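Local coordinates for protein putative rhamnosidase (Streptomyces avermitilis, PDB 3W5M) that hydrolyses terminal non-reducing alpha-L-rhamnose residues from alpha-L-rhamnosides, including citrus flavonoids and gum arabic, and binds L-rhamnose through a calcium-dependent carbohydrate-binding module, at residues A[42-47]-A[59-64]; A[87-92]-A[101-106]; A[437-442]-A[549-554]; A[512-517]-A[558-563]. All blocks are in the same frame, centred on the assembly; numbering follows the deposited sequence.

Contact 1: residues A[42-47]-A[59-64]; sequences AYQVRV and VWDSGK
Gln44 and Arg46 both reach the carboxylate of Asp61. Gln44 NE2 gives Asp61 OD1 a nearly straight hydrogen bond of 2.9 Å, in the plane of its own amide and onto the syn lone pair. The reach comes from an extended glutamine chain with CG anti to the backbone N (chi1 171°). Gly63 N meets the same oxygen on its anti side and closes an Asx turn, while Arg46 NE adds a salt bridge to Asp61 OD2 at 3.3 Å, its hydrogen bond weak. OD1 thus has two donors, which should hold the carboxylate from turning. Among the backbone bonds, Val47 O accepts from both Val59 N (3.1 Å) and Trp60 N (3.0 Å). This is a classic beta bulge in the hairpin of strands 40-48 and 60-66, at the edge of a four-stranded antiparallel sheet in the N-terminal immunoglobulin-like domain. Further along, a side chain replaces a backbone acceptor: Val45 N donates to Ser62 OG at 2.8 Å, and that hydroxyl donates a hydrogen bond to Gly63 O. Apolar contacts occupy the other face, where Val47 CG2 comes in at the edge of the Trp60 ring, 3.8 Å from CE3, and Val45 CG1 lies 3.8 Å from Trp60 CZ3.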
loop_
_atom_site.group_PDB
_atom_site.type_symbol
_atom_site.label_atom_id
_atom_site.label_comp_id
_atom_site.label_asym_id
_atom_site.label_seq_id
_atom_site.Cartn_x
_atom_site.Cartn_y
_atom_site.Cartn_z
ATOM N N ALA A 42 -35.766 10.072 -16.662
ATOM C CA ALA A 42 -35.286 9.241 -17.772
ATOM C C ALA A 42 -33.881 9.609 -18.171
ATOM O O ALA A 42 -33.433 10.713 -17.863
ATOM C CB ALA A 42 -36.233 9.387 -18.971
ATOM N N TYR A 43 -33.192 8.709 -18.877
ATOM C CA TYR A 43 -31.885 9.035 -19.463
ATOM C C TYR A 43 -31.767 8.415 -20.837
ATOM O O TYR A 43 -32.518 7.514 -21.179
ATOM C CB TYR A 43 -30.728 8.528 -18.579
ATOM C CG TYR A 43 -30.650 7.012 -18.461
ATOM C CD1 TYR A 43 -29.967 6.252 -19.421
ATOM C CD2 TYR A 43 -31.230 6.336 -17.381
ATOM C CE1 TYR A 43 -29.879 4.874 -19.325
ATOM C CE2 TYR A 43 -31.138 4.944 -17.278
ATOM C CZ TYR A 43 -30.476 4.223 -18.266
ATOM O OH TYR A 43 -30.362 2.850 -18.186
ATOM N N GLN A 44 -30.799 8.883 -21.602
ATOM C CA GLN A 44 -30.482 8.277 -22.873
ATOM C C GLN A 44 -29.011 8.357 -23.100
ATOM O O GLN A 44 -28.439 9.454 -23.089
ATOM C CB GLN A 44 -31.203 9.001 -24.022
ATOM C CG GLN A 44 -30.767 8.562 -25.419
ATOM C CD GLN A 44 -31.533 9.278 -26.524
ATOM O OE1 GLN A 44 -32.125 10.333 -26.292
ATOM N NE2 GLN A 44 -31.495 8.720 -27.739
ATOM N N VAL A 45 -28.394 7.197 -23.364
ATOM C CA VAL A 45 -26.972 7.139 -23.628
ATOM C C VAL A 45 -26.689 6.805 -25.084
ATOM O O VAL A 45 -27.310 5.922 -25.650
ATOM C CB VAL A 45 -26.268 6.099 -22.716
ATOM C CG1 VAL A 45 -24.797 5.951 -23.110
ATOM C CG2 VAL A 45 -26.445 6.465 -21.246
ATOM N N ARG A 46 -25.754 7.520 -25.681
ATOM C CA ARG A 46 -25.277 7.155 -27.014
ATOM C C ARG A 46 -23.801 6.904 -26.980
ATOM O O ARG A 46 -23.085 7.595 -26.272
ATOM C CB ARG A 46 -25.535 8.274 -28.001
ATOM C CG ARG A 46 -26.988 8.523 -28.296
ATOM C CD ARG A 46 -27.053 9.756 -29.163
ATOM N NE ARG A 46 -28.359 9.886 -29.788
ATOM C CZ ARG A 46 -28.723 10.929 -30.523
ATOM N NH1 ARG A 46 -27.881 11.946 -30.719
ATOM N NH2 ARG A 46 -29.935 10.948 -31.041
ATOM N N VAL A 47 -23.359 5.922 -27.767
ATOM C CA VAL A 47 -21.957 5.558 -27.887
ATOM C C VAL A 47 -21.656 5.443 -29.375
ATOM O O VAL A 47 -22.450 4.860 -30.122
ATOM C CB VAL A 47 -21.649 4.187 -27.206
ATOM C CG1 VAL A 47 -20.154 3.909 -27.216
ATOM C CG2 VAL A 47 -22.212 4.109 -25.799
ATOM N N VAL A 59 -22.405 2.727 -32.433
ATOM C CA VAL A 59 -22.161 1.641 -31.452
ATOM C C VAL A 59 -23.431 1.322 -30.662
ATOM O O VAL A 59 -23.932 0.208 -30.695
ATOM C CB VAL A 59 -20.933 1.961 -30.542
ATOM C CG1 VAL A 59 -20.672 0.859 -29.522
ATOM C CG2 VAL A 59 -19.689 2.212 -31.378
ATOM N N TRP A 60 -23.977 2.310 -29.959
ATOM C CA TRP A 60 -25.149 2.084 -29.122
ATOM C C TRP A 60 -25.977 3.349 -28.983
ATOM O O TRP A 60 -25.451 4.456 -28.999
ATOM C CB TRP A 60 -24.732 1.615 -27.727
ATOM C CG TRP A 60 -25.855 1.144 -26.815
ATOM C CD1 TRP A 60 -26.906 0.318 -27.146
ATOM C CD2 TRP A 60 -25.986 1.408 -25.411
ATOM N NE1 TRP A 60 -27.684 0.081 -26.044
ATOM C CE2 TRP A 60 -27.143 0.734 -24.963
ATOM C CE3 TRP A 60 -25.233 2.149 -24.487
ATOM C CZ2 TRP A 60 -27.578 0.793 -23.634
ATOM C CZ3 TRP A 60 -25.670 2.220 -23.170
ATOM C CH2 TRP A 60 -26.831 1.537 -22.751
ATOM N N ASP A 61 -27.278 3.147 -28.860
ATOM C CA ASP A 61 -28.205 4.179 -28.470
ATOM C C ASP A 61 -29.220 3.494 -27.594
ATOM O O ASP A 61 -30.027 2.725 -28.081
ATOM C CB ASP A 61 -28.898 4.793 -29.689
ATOM C CG ASP A 61 -29.726 6.018 -29.332
ATOM O OD1 ASP A 61 -30.311 6.071 -28.214
ATOM O OD2 ASP A 61 -29.789 6.933 -30.176
ATOM N N SER A 62 -29.202 3.779 -26.296
ATOM C CA SER A 62 -30.124 3.128 -25.374
ATOM C C SER A 62 -31.562 3.499 -25.698
ATOM O O SER A 62 -32.471 2.840 -25.212
ATOM C CB SER A 62 -29.860 3.581 -23.944
ATOM O OG SER A 62 -29.997 4.996 -23.858
ATOM N N GLY A 63 -31.750 4.570 -26.477
ATOM C CA GLY A 63 -33.034 5.280 -26.505
ATOM C C GLY A 63 -33.388 5.849 -25.128
ATOM O O GLY A 63 -32.607 5.731 -24.169
ATOM N N LYS A 64 -34.564 6.459 -25.013
ATOM C CA LYS A 64 -35.005 7.055 -23.740
ATOM C C LYS A 64 -35.397 5.964 -22.743
ATOM O O LYS A 64 -36.334 5.211 -22.970
ATOM C CB LYS A 64 -36.162 8.044 -23.965
ATOM C CG LYS A 64 -36.662 8.746 -22.708
ATOM C CD LYS A 64 -37.789 9.726 -23.039
ATOM C CE LYS A 64 -38.244 10.466 -21.791
ATOM N NZ LYS A 64 -39.050 11.683 -22.093
#

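Contact 2: residues A[87-92]-A[101-106]; sequences FWSVRV and EWSAPS
Arg91 lies across one face of the Trp102 indole. Its CG sits between the backbone N and the carbonyl carbon (chi1 63°), and the chain then runs extended to NE, so the methylenes and the guanidinium both follow the ring. CG stands 3.5 Å from the centroid of the six-membered ring of Trp102, almost on the normal, a CH-pi contact; NE comes 3.3 Å from Trp102 CZ2, with guanidinium and indole planes 21° apart. Arg91 NE donates to Gln44 OE1 on the adjacent strand. Two serines work as a pair: Ser89 OG, anti to its own nitrogen, donates to Ser103 O at 2.7 Å on an in-plane lone pair, whereas Ser103 OG accepts from Val90 N at 3.0 Å. A water accepts from Ser103 OG and donates to Trp88 O and Ala104 O; another joins Trp88 NE1 to Ser106 OG. A single antiparallel hydrogen-bonded pair forms at Trp88 and Ser106. Hydroxyls and water thus take over part of the bonding of strand 85-94 in this immunoglobulin-like domain where its irregular neighbour departs from ladder geometry.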
loop_
_atom_site.group_PDB
_atom_site.type_symbol
_atom_site.label_atom_id
_atom_site.label_comp_id
_atom_site.label_asym_id
_atom_site.label_seq_id
_atom_site.Cartn_x
_atom_site.Cartn_y
_atom_site.Cartn_z
ATOM N N PHE A 87 -16.649 6.829 -27.834
ATOM C CA PHE A 87 -17.122 8.153 -27.439
ATOM C C PHE A 87 -18.549 8.028 -26.948
ATOM O O PHE A 87 -19.316 7.168 -27.419
ATOM C CB PHE A 87 -16.991 9.149 -28.588
ATOM C CG PHE A 87 -15.579 9.474 -28.941
ATOM C CD1 PHE A 87 -14.868 8.664 -29.813
ATOM C CD2 PHE A 87 -14.945 10.591 -28.393
ATOM C CE1 PHE A 87 -13.559 8.963 -30.146
ATOM C CE2 PHE A 87 -13.634 10.900 -28.721
ATOM C CZ PHE A 87 -12.942 10.085 -29.605
ATOM N N TRP A 88 -18.881 8.802 -25.919
ATOM C CA TRP A 88 -20.208 8.743 -25.376
ATOM C C TRP A 88 -20.713 10.070 -24.864
ATOM O O TRP A 88 -19.961 10.982 -24.566
ATOM C CB TRP A 88 -20.355 7.648 -24.302
ATOM C CG TRP A 88 -19.708 7.976 -22.969
ATOM C CD1 TRP A 88 -18.387 8.025 -22.701
ATOM C CD2 TRP A 88 -20.392 8.304 -21.757
ATOM N NE1 TRP A 88 -18.189 8.386 -21.379
ATOM C CE2 TRP A 88 -19.408 8.538 -20.775
ATOM C CE3 TRP A 88 -21.746 8.401 -21.400
ATOM C CZ2 TRP A 88 -19.728 8.853 -19.445
ATOM C CZ3 TRP A 88 -22.076 8.744 -20.077
ATOM C CH2 TRP A 88 -21.059 8.958 -19.113
ATOM N N SER A 89 -22.022 10.120 -24.746
ATOM C CA SER A 89 -22.729 11.293 -24.343
ATOM C C SER A 89 -24.017 10.807 -23.730
ATOM O O SER A 89 -24.542 9.772 -24.111
ATOM C CB SER A 89 -23.017 12.161 -25.568
ATOM O OG SER A 89 -23.416 13.460 -25.176
ATOM N N VAL A 90 -24.520 11.557 -22.766
ATOM C CA VAL A 90 -25.802 11.249 -22.142
ATOM C C VAL A 90 -26.625 12.551 -22.012
ATOM O O VAL A 90 -26.067 13.667 -21.964
ATOM C CB VAL A 90 -25.605 10.577 -20.748
ATOM C CG1 VAL A 90 -24.869 11.494 -19.768
ATOM C CG2 VAL A 90 -26.913 10.113 -20.153
ATOM N N ARG A 91 -27.935 12.388 -21.977
ATOM C CA ARG A 91 -28.858 13.468 -21.664
ATOM C C ARG A 91 -29.932 12.865 -20.803
ATOM O O ARG A 91 -30.138 11.650 -20.809
ATOM C CB ARG A 91 -29.458 14.126 -22.925
ATOM C CG ARG A 91 -30.315 13.214 -23.779
ATOM C CD ARG A 91 -31.199 14.058 -24.683
ATOM N NE ARG A 91 -31.921 13.238 -25.642
ATOM C CZ ARG A 91 -32.577 13.730 -26.687
ATOM N NH1 ARG A 91 -32.580 15.043 -26.894
ATOM N NH2 ARG A 91 -33.221 12.908 -27.515
ATOM N N VAL A 92 -30.584 13.707 -20.015
ATOM C CA VAL A 92 -31.594 13.230 -19.092
ATOM C C VAL A 92 -32.831 14.105 -19.191
ATOM O O VAL A 92 -32.776 15.232 -19.712
ATOM C CB VAL A 92 -31.083 13.301 -17.629
ATOM C CG1 VAL A 92 -29.832 12.454 -17.429
ATOM C CG2 VAL A 92 -30.807 14.743 -17.240
ATOM N N GLU A 101 -29.203 19.434 -22.199
ATOM C CA GLU A 101 -28.251 19.337 -23.315
ATOM C C GLU A 101 -27.669 17.912 -23.299
ATOM O O GLU A 101 -27.731 17.223 -22.264
ATOM C CB GLU A 101 -27.073 20.319 -23.140
ATOM C CG GLU A 101 -27.435 21.761 -22.823
ATOM C CD GLU A 101 -27.719 22.569 -24.064
ATOM O OE1 GLU A 101 -28.349 22.013 -24.990
ATOM O OE2 GLU A 101 -27.322 23.762 -24.101
ATOM N N TRP A 102 -27.117 17.473 -24.429
ATOM C CA TRP A 102 -26.279 16.279 -24.418
ATOM C C TRP A 102 -25.018 16.668 -23.703
ATOM O O TRP A 102 -24.526 17.809 -23.879
ATOM C CB TRP A 102 -25.972 15.786 -25.838
ATOM C CG TRP A 102 -27.143 15.092 -26.493
ATOM C CD1 TRP A 102 -28.067 15.652 -27.335
ATOM C CD2 TRP A 102 -27.504 13.708 -26.367
ATOM N NE1 TRP A 102 -28.979 14.707 -27.733
ATOM C CE2 TRP A 102 -28.658 13.505 -27.154
ATOM C CE3 TRP A 102 -26.958 12.615 -25.661
ATOM C CZ2 TRP A 102 -29.278 12.251 -27.271
ATOM C CZ3 TRP A 102 -27.580 11.377 -25.765
ATOM C CH2 TRP A 102 -28.730 11.203 -26.564
ATOM N N SER A 103 -24.494 15.765 -22.871
ATOM C CA SER A 103 -23.293 16.098 -22.125
ATOM C C SER A 103 -22.217 16.317 -23.166
ATOM O O SER A 103 -22.261 15.692 -24.231
ATOM C CB SER A 103 -22.918 14.947 -21.195
ATOM O OG SER A 103 -22.709 13.764 -21.955
ATOM N N ALA A 104 -21.258 17.191 -22.889
ATOM C CA ALA A 104 -20.119 17.356 -23.769
ATOM C C ALA A 104 -19.510 15.957 -23.993
ATOM O O ALA A 104 -19.285 15.218 -23.034
ATOM C CB ALA A 104 -19.095 18.276 -23.135
ATOM N N PRO A 105 -19.278 15.574 -25.264
ATOM C CA PRO A 105 -18.791 14.214 -25.535
ATOM C C PRO A 105 -17.576 13.816 -24.703
ATOM O O PRO A 105 -16.678 14.627 -24.471
ATOM C CB PRO A 105 -18.432 14.273 -27.023
ATOM C CG PRO A 105 -19.411 15.281 -27.566
ATOM C CD PRO A 105 -19.448 16.350 -26.509
ATOM N N SER A 106 -17.562 12.566 -24.237
ATOM C CA SER A 106 -16.417 12.062 -23.493
ATOM C C SER A 106 -16.024 10.721 -24.104
ATOM O O SER A 106 -16.585 10.327 -25.124
ATOM C CB SER A 106 -16.755 11.921 -22.001
ATOM O OG SER A 106 -15.556 11.633 -21.268
HETATM O O HOH W 1 -20.266 12.658 -22.054
HETATM O O HOH W 2 -15.790 9.378 -19.553
#

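Contact 3: residues A[437-442]-A[549-554]; sequences ETYDAR and DTYTLK
Tyr439 and Tyr551 lie side by side and point the same way, their planes 28° apart but slid so far that the rings barely overlap. Contact is made by Tyr439 CD1, which sits at the edge of the Tyr551 ring, 3.5 Å from CE1. Both rings leave the backbone with CG anti to N (chi1 -174° and 177°), which keeps them in step along the sheet. Ala441 CB packs against the phenol end of Tyr551, 3.4 Å from OH, which bonds to Glu559. On the other face Thr438 and Thr550 lie side by side and share a water between their hydroxyls; a second water joins Tyr439 O to Thr552 OG1, itself bonded to Thr522. Asp440 is gripped side-on by Arg442, NE to OD1 at 2.9 Å and NH2 to OD2 at 2.9 Å, while an Asx turn brings Arg442 N to OD1. This grip fixes the guanidinium, and Thr552 CG2 lies over one of its faces, 3.7 Å from Arg442 NH2. Asp549 OD1 accepts from Glu437 N; its OD2 bonds His568. Parallel pairing joins strand 436-440, of the rhamnosidase N-terminal family region, to 548-552 of the concanavalin-like one; 428-432 flanks the former, 522-528 the latter, and Tyr561 meets both tyrosine rings.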
loop_
_atom_site.group_PDB
_atom_site.type_symbol
_atom_site.label_atom_id
_atom_site.label_comp_id
_atom_site.label_asym_id
_atom_site.label_seq_id
_atom_site.Cartn_x
_atom_site.Cartn_y
_atom_site.Cartn_z
ATOM N N GLU A 437 17.407 1.616 -2.206
ATOM C CA GLU A 437 17.996 1.529 -3.523
ATOM C C GLU A 437 19.421 2.074 -3.455
ATOM O O GLU A 437 19.671 3.027 -2.728
ATOM C CB GLU A 437 17.126 2.351 -4.501
ATOM C CG GLU A 437 17.527 2.219 -5.973
ATOM C CD GLU A 437 16.729 3.145 -6.892
ATOM O OE1 GLU A 437 15.562 2.831 -7.178
ATOM O OE2 GLU A 437 17.291 4.161 -7.360
ATOM N N THR A 438 20.318 1.475 -4.222
ATOM C CA THR A 438 21.727 1.861 -4.269
ATOM C C THR A 438 21.974 2.194 -5.719
ATOM O O THR A 438 21.686 1.392 -6.600
ATOM C CB THR A 438 22.614 0.706 -3.761
ATOM O OG1 THR A 438 22.250 0.403 -2.409
ATOM C CG2 THR A 438 24.107 1.074 -3.805
ATOM N N TYR A 439 22.493 3.398 -5.985
ATOM C CA TYR A 439 22.608 3.898 -7.333
ATOM C C TYR A 439 24.016 4.472 -7.470
ATOM O O TYR A 439 24.422 5.276 -6.632
ATOM C CB TYR A 439 21.615 5.047 -7.537
ATOM C CG TYR A 439 21.493 5.623 -8.948
ATOM C CD1 TYR A 439 22.454 6.507 -9.461
ATOM C CD2 TYR A 439 20.377 5.305 -9.769
ATOM C CE1 TYR A 439 22.321 7.055 -10.722
ATOM C CE2 TYR A 439 20.236 5.856 -11.040
ATOM C CZ TYR A 439 21.227 6.728 -11.511
ATOM O OH TYR A 439 21.148 7.260 -12.776
ATOM N N ASP A 440 24.735 4.062 -8.504
ATOM C CA ASP A 440 26.083 4.589 -8.782
ATOM C C ASP A 440 26.046 5.338 -10.126
ATOM O O ASP A 440 25.923 4.738 -11.202
ATOM C CB ASP A 440 27.082 3.428 -8.739
ATOM C CG ASP A 440 28.564 3.872 -8.887
ATOM O OD1 ASP A 440 28.834 5.050 -9.216
ATOM O OD2 ASP A 440 29.435 2.996 -8.685
ATOM N N ALA A 441 26.125 6.669 -10.071
ATOM C CA ALA A 441 25.933 7.505 -11.267
ATOM C C ALA A 441 27.073 7.324 -12.259
ATOM O O ALA A 441 26.942 7.660 -13.438
ATOM C CB ALA A 441 25.753 8.991 -10.890
ATOM N N ARG A 442 28.172 6.758 -11.785
ATOM C CA ARG A 442 29.301 6.473 -12.677
ATOM C C ARG A 442 28.983 5.361 -13.648
ATOM O O ARG A 442 29.611 5.252 -14.703
ATOM C CB ARG A 442 30.513 6.109 -11.874
ATOM C CG ARG A 442 31.068 7.326 -11.119
ATOM C CD ARG A 442 32.142 6.904 -10.152
ATOM N NE ARG A 442 31.681 5.806 -9.330
ATOM C CZ ARG A 442 32.426 5.191 -8.435
ATOM N NH1 ARG A 442 33.680 5.568 -8.248
ATOM N NH2 ARG A 442 31.925 4.196 -7.727
ATOM N N ASP A 549 18.805 4.628 1.161
ATOM C CA ASP A 549 19.166 4.824 -0.254
ATOM C C ASP A 549 20.570 5.410 -0.313
ATOM O O ASP A 549 20.923 6.280 0.501
ATOM C CB ASP A 549 18.135 5.729 -0.944
ATOM C CG ASP A 549 16.690 5.203 -0.791
ATOM O OD1 ASP A 549 16.504 3.961 -0.762
ATOM O OD2 ASP A 549 15.732 6.006 -0.710
ATOM N N THR A 550 21.366 4.925 -1.266
ATOM C CA THR A 550 22.779 5.246 -1.331
ATOM C C THR A 550 23.013 5.769 -2.735
ATOM O O THR A 550 22.542 5.169 -3.709
ATOM C CB THR A 550 23.622 3.977 -1.067
ATOM O OG1 THR A 550 23.232 3.378 0.182
ATOM C CG2 THR A 550 25.126 4.279 -1.034
ATOM N N TYR A 551 23.713 6.903 -2.857
ATOM C CA TYR A 551 23.970 7.482 -4.161
ATOM C C TYR A 551 25.444 7.834 -4.289
ATOM O O TYR A 551 25.966 8.533 -3.449
ATOM C CB TYR A 551 23.160 8.772 -4.348
ATOM C CG TYR A 551 23.414 9.494 -5.661
ATOM C CD1 TYR A 551 22.913 8.990 -6.872
ATOM C CD2 TYR A 551 24.157 10.678 -5.700
ATOM C CE1 TYR A 551 23.144 9.639 -8.075
ATOM C CE2 TYR A 551 24.386 11.351 -6.909
ATOM C CZ TYR A 551 23.875 10.834 -8.091
ATOM O OH TYR A 551 24.100 11.462 -9.296
ATOM N N THR A 552 26.087 7.358 -5.353
ATOM C CA THR A 552 27.500 7.655 -5.603
ATOM C C THR A 552 27.569 8.634 -6.770
ATOM O O THR A 552 27.007 8.388 -7.817
ATOM C CB THR A 552 28.300 6.374 -5.906
ATOM O OG1 THR A 552 28.219 5.510 -4.783
ATOM C CG2 THR A 552 29.787 6.698 -6.145
ATOM N N LEU A 553 28.258 9.753 -6.573
ATOM C CA LEU A 553 28.274 10.849 -7.549
ATOM C C LEU A 553 29.099 10.562 -8.798
ATOM O O LEU A 553 30.087 9.828 -8.730
ATOM C CB LEU A 553 28.835 12.103 -6.883
ATOM C CG LEU A 553 27.844 12.952 -6.077
ATOM C CD1 LEU A 553 27.365 12.225 -4.824
ATOM C CD2 LEU A 553 28.502 14.282 -5.684
ATOM N N LYS A 554 28.677 11.152 -9.918
ATOM C CA LYS A 554 29.470 11.113 -11.170
ATOM C C LYS A 554 30.356 12.370 -11.354
ATOM O O LYS A 554 31.118 12.450 -12.313
ATOM C CB LYS A 554 28.590 10.861 -12.397
ATOM C CG LYS A 554 27.597 11.973 -12.716
ATOM C CD LYS A 554 26.680 11.635 -13.875
ATOM C CE LYS A 554 25.452 12.518 -13.836
ATOM N NZ LYS A 554 24.618 12.286 -15.041
HETATM O O HOH W 3 21.207 1.715 -0.035
HETATM O O HOH W 4 26.121 3.908 -4.809
#

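Contact 4: residues A[512-517]-A[558-563]; sequences RLRVSG and EETYEP
Backbone pairing makes the tight part of this contact, where Leu513 and Tyr561 exchange hydrogen bonds of 2.9 Å (Leu513 N to Tyr561 O) and 2.8 Å (Tyr561 N to Leu513 O). Leu513, Val515, Glu559 and Tyr561 line the buried face. There Glu559 and Tyr561 turn their polar ends to Tyr551 and Glu437. The face of Arg514 and Thr560 is more exposed and looser. Arg514, bent at chi2 and chi3 (-61° and -59°), folds its guanidinium back over the neighbouring strand. Glu558 OE2 lies above the middle of one guanidinium face, 3.2 Å from Arg514 NH2, an attraction of charges with no N-H aimed at it; Thr560 OG1 lies over the opposite face. Arg514 NH2 instead donates, in its guanidinium plane, to Glu558 O at 3.3 Å, from above the carbonyl plane. Arg512 runs alongside Glu562 and sends NH1 to Glu562 OE2 at 3.0 Å, edge-on, while its NH2 holds Glu485. Past the paired strands, a water accepts from Gly517 N and lies 2.9 Å from Glu559 OE2. A buried face backed by a charged outer one is what a beta-sandwich strand presents; in this concanavalin-like domain, 559-561 is also outermost in its sheet.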
loop_
_atom_site.group_PDB
_atom_site.type_symbol
_atom_site.label_atom_id
_atom_site.label_comp_id
_atom_site.label_asym_id
_atom_site.label_seq_id
_atom_site.Cartn_x
_atom_site.Cartn_y
_atom_site.Cartn_z
ATOM N N ARG A 512 13.939 13.394 -3.474
ATOM C CA ARG A 512 14.868 13.862 -4.500
ATOM C C ARG A 512 16.037 14.469 -3.755
ATOM O O ARG A 512 15.838 15.342 -2.879
ATOM C CB ARG A 512 14.202 14.934 -5.360
ATOM C CG ARG A 512 15.194 15.612 -6.313
ATOM C CD ARG A 512 14.503 16.394 -7.419
ATOM N NE ARG A 512 13.702 17.489 -6.884
ATOM C CZ ARG A 512 12.375 17.471 -6.815
ATOM N NH1 ARG A 512 11.690 16.420 -7.254
ATOM N NH2 ARG A 512 11.740 18.511 -6.300
ATOM N N LEU A 513 17.239 14.013 -4.105
ATOM C CA LEU A 513 18.489 14.515 -3.546
ATOM C C LEU A 513 19.141 15.373 -4.617
ATOM O O LEU A 513 19.252 14.919 -5.778
ATOM C CB LEU A 513 19.391 13.340 -3.211
ATOM C CG LEU A 513 20.818 13.607 -2.757
ATOM C CD1 LEU A 513 20.850 14.330 -1.396
ATOM C CD2 LEU A 513 21.625 12.319 -2.739
ATOM N N ARG A 514 19.519 16.611 -4.247
ATOM C CA ARG A 514 20.388 17.443 -5.091
ATOM C C ARG A 514 21.738 17.558 -4.395
ATOM O O ARG A 514 21.808 17.837 -3.194
ATOM C CB ARG A 514 19.837 18.854 -5.340
ATOM C CG ARG A 514 18.410 18.970 -5.852
ATOM C CD ARG A 514 18.175 18.299 -7.204
ATOM N NE ARG A 514 19.019 18.834 -8.280
ATOM C CZ ARG A 514 18.741 19.914 -9.003
ATOM N NH1 ARG A 514 17.634 20.609 -8.772
ATOM N NH2 ARG A 514 19.583 20.298 -9.961
ATOM N N VAL A 515 22.808 17.296 -5.129
ATOM C CA VAL A 515 24.145 17.285 -4.540
ATOM C C VAL A 515 25.200 17.598 -5.606
ATOM O O VAL A 515 25.091 17.172 -6.754
ATOM C CB VAL A 515 24.442 15.939 -3.829
ATOM C CG1 VAL A 515 24.337 14.757 -4.807
ATOM C CG2 VAL A 515 25.794 15.952 -3.130
ATOM N N SER A 516 26.210 18.375 -5.222
ATOM C CA SER A 516 27.349 18.647 -6.106
ATOM C C SER A 516 28.582 18.198 -5.388
ATOM O O SER A 516 28.738 18.452 -4.194
ATOM C CB SER A 516 27.496 20.133 -6.413
ATOM O OG SER A 516 26.290 20.682 -6.893
ATOM N N GLY A 517 29.483 17.542 -6.101
ATOM C CA GLY A 517 30.683 17.038 -5.446
ATOM C C GLY A 517 31.514 16.173 -6.367
ATOM O O GLY A 517 31.170 15.968 -7.549
ATOM N N GLU A 558 25.187 20.032 -10.577
ATOM C CA GLU A 558 24.212 19.815 -9.503
ATOM C C GLU A 558 23.408 18.541 -9.800
ATOM O O GLU A 558 22.320 18.598 -10.406
ATOM C CB GLU A 558 23.290 21.025 -9.321
ATOM C CG GLU A 558 22.489 21.021 -8.026
ATOM C CD GLU A 558 21.703 22.304 -7.811
ATOM O OE1 GLU A 558 22.277 23.413 -7.943
ATOM O OE2 GLU A 558 20.496 22.206 -7.496
ATOM N N GLU A 559 23.946 17.405 -9.351
ATOM C CA GLU A 559 23.346 16.093 -9.609
ATOM C C GLU A 559 21.971 15.930 -8.970
ATOM O O GLU A 559 21.686 16.555 -7.957
ATOM C CB GLU A 559 24.296 14.992 -9.172
ATOM C CG GLU A 559 25.560 14.999 -10.021
ATOM C CD GLU A 559 26.588 13.961 -9.613
ATOM O OE1 GLU A 559 26.215 12.787 -9.348
ATOM O OE2 GLU A 559 27.788 14.300 -9.569
ATOM N N THR A 560 21.110 15.122 -9.594
ATOM C CA THR A 560 19.751 14.906 -9.076
ATOM C C THR A 560 19.581 13.421 -8.950
ATOM O O THR A 560 19.779 12.730 -9.940
ATOM C CB THR A 560 18.667 15.419 -10.040
ATOM O OG1 THR A 560 18.797 16.835 -10.199
ATOM C CG2 THR A 560 17.258 15.097 -9.508
ATOM N N TYR A 561 19.240 12.932 -7.753
ATOM C CA TYR A 561 18.977 11.495 -7.587
ATOM C C TYR A 561 17.545 11.302 -7.092
ATOM O O TYR A 561 17.147 11.909 -6.081
ATOM C CB TYR A 561 19.980 10.846 -6.625
ATOM C CG TYR A 561 19.587 9.416 -6.278
ATOM C CD1 TYR A 561 19.435 8.437 -7.284
ATOM C CD2 TYR A 561 19.330 9.058 -4.960
ATOM C CE1 TYR A 561 19.036 7.142 -6.961
ATOM C CE2 TYR A 561 18.936 7.761 -4.626
ATOM C CZ TYR A 561 18.800 6.817 -5.629
ATOM O OH TYR A 561 18.411 5.517 -5.277
ATOM N N GLU A 562 16.779 10.461 -7.797
ATOM C CA GLU A 562 15.408 10.163 -7.389
ATOM C C GLU A 562 15.234 8.651 -7.440
ATOM O O GLU A 562 15.213 8.092 -8.526
ATOM C CB GLU A 562 14.422 10.835 -8.339
ATOM C CG GLU A 562 14.239 12.328 -8.039
ATOM C CD GLU A 562 13.467 13.065 -9.108
ATOM O OE1 GLU A 562 13.626 12.741 -10.306
ATOM O OE2 GLU A 562 12.699 13.980 -8.764
ATOM N N PRO A 563 15.109 7.987 -6.290
ATOM C CA PRO A 563 14.917 6.516 -6.351
ATOM C C PRO A 563 13.694 6.107 -7.183
ATOM O O PRO A 563 12.730 6.889 -7.315
ATOM C CB PRO A 563 14.724 6.127 -4.880
ATOM C CG PRO A 563 15.408 7.230 -4.113
ATOM C CD PRO A 563 15.137 8.481 -4.897
HETATM O O HOH W 5 28.584 16.953 -8.865
#

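In the fold
Two pairs of contacts emerge, the centres of one pair about 47 to 57 Å from those of the other. Contacts 1 and 2 share the four-stranded sheet of the immunoglobulin-like domain: strands 40-48 and 85-94 are neighbours, and each is flanked by a less regular outer segment, one bulged and the other mostly loop. Contacts 3 and 4 belong to one mixed sheet, where 548-552 and 559-561 are successive in the chain and the tyrosine face of contact 3 meets the buried face of contact 4, polar ends included. All four are partly buried, but contact 3 has the most buried residues. Contacts 1 and 4 carry cross-strand charge pairs, two in contact 4, while the salt bridge of contact 3 lies within one segment.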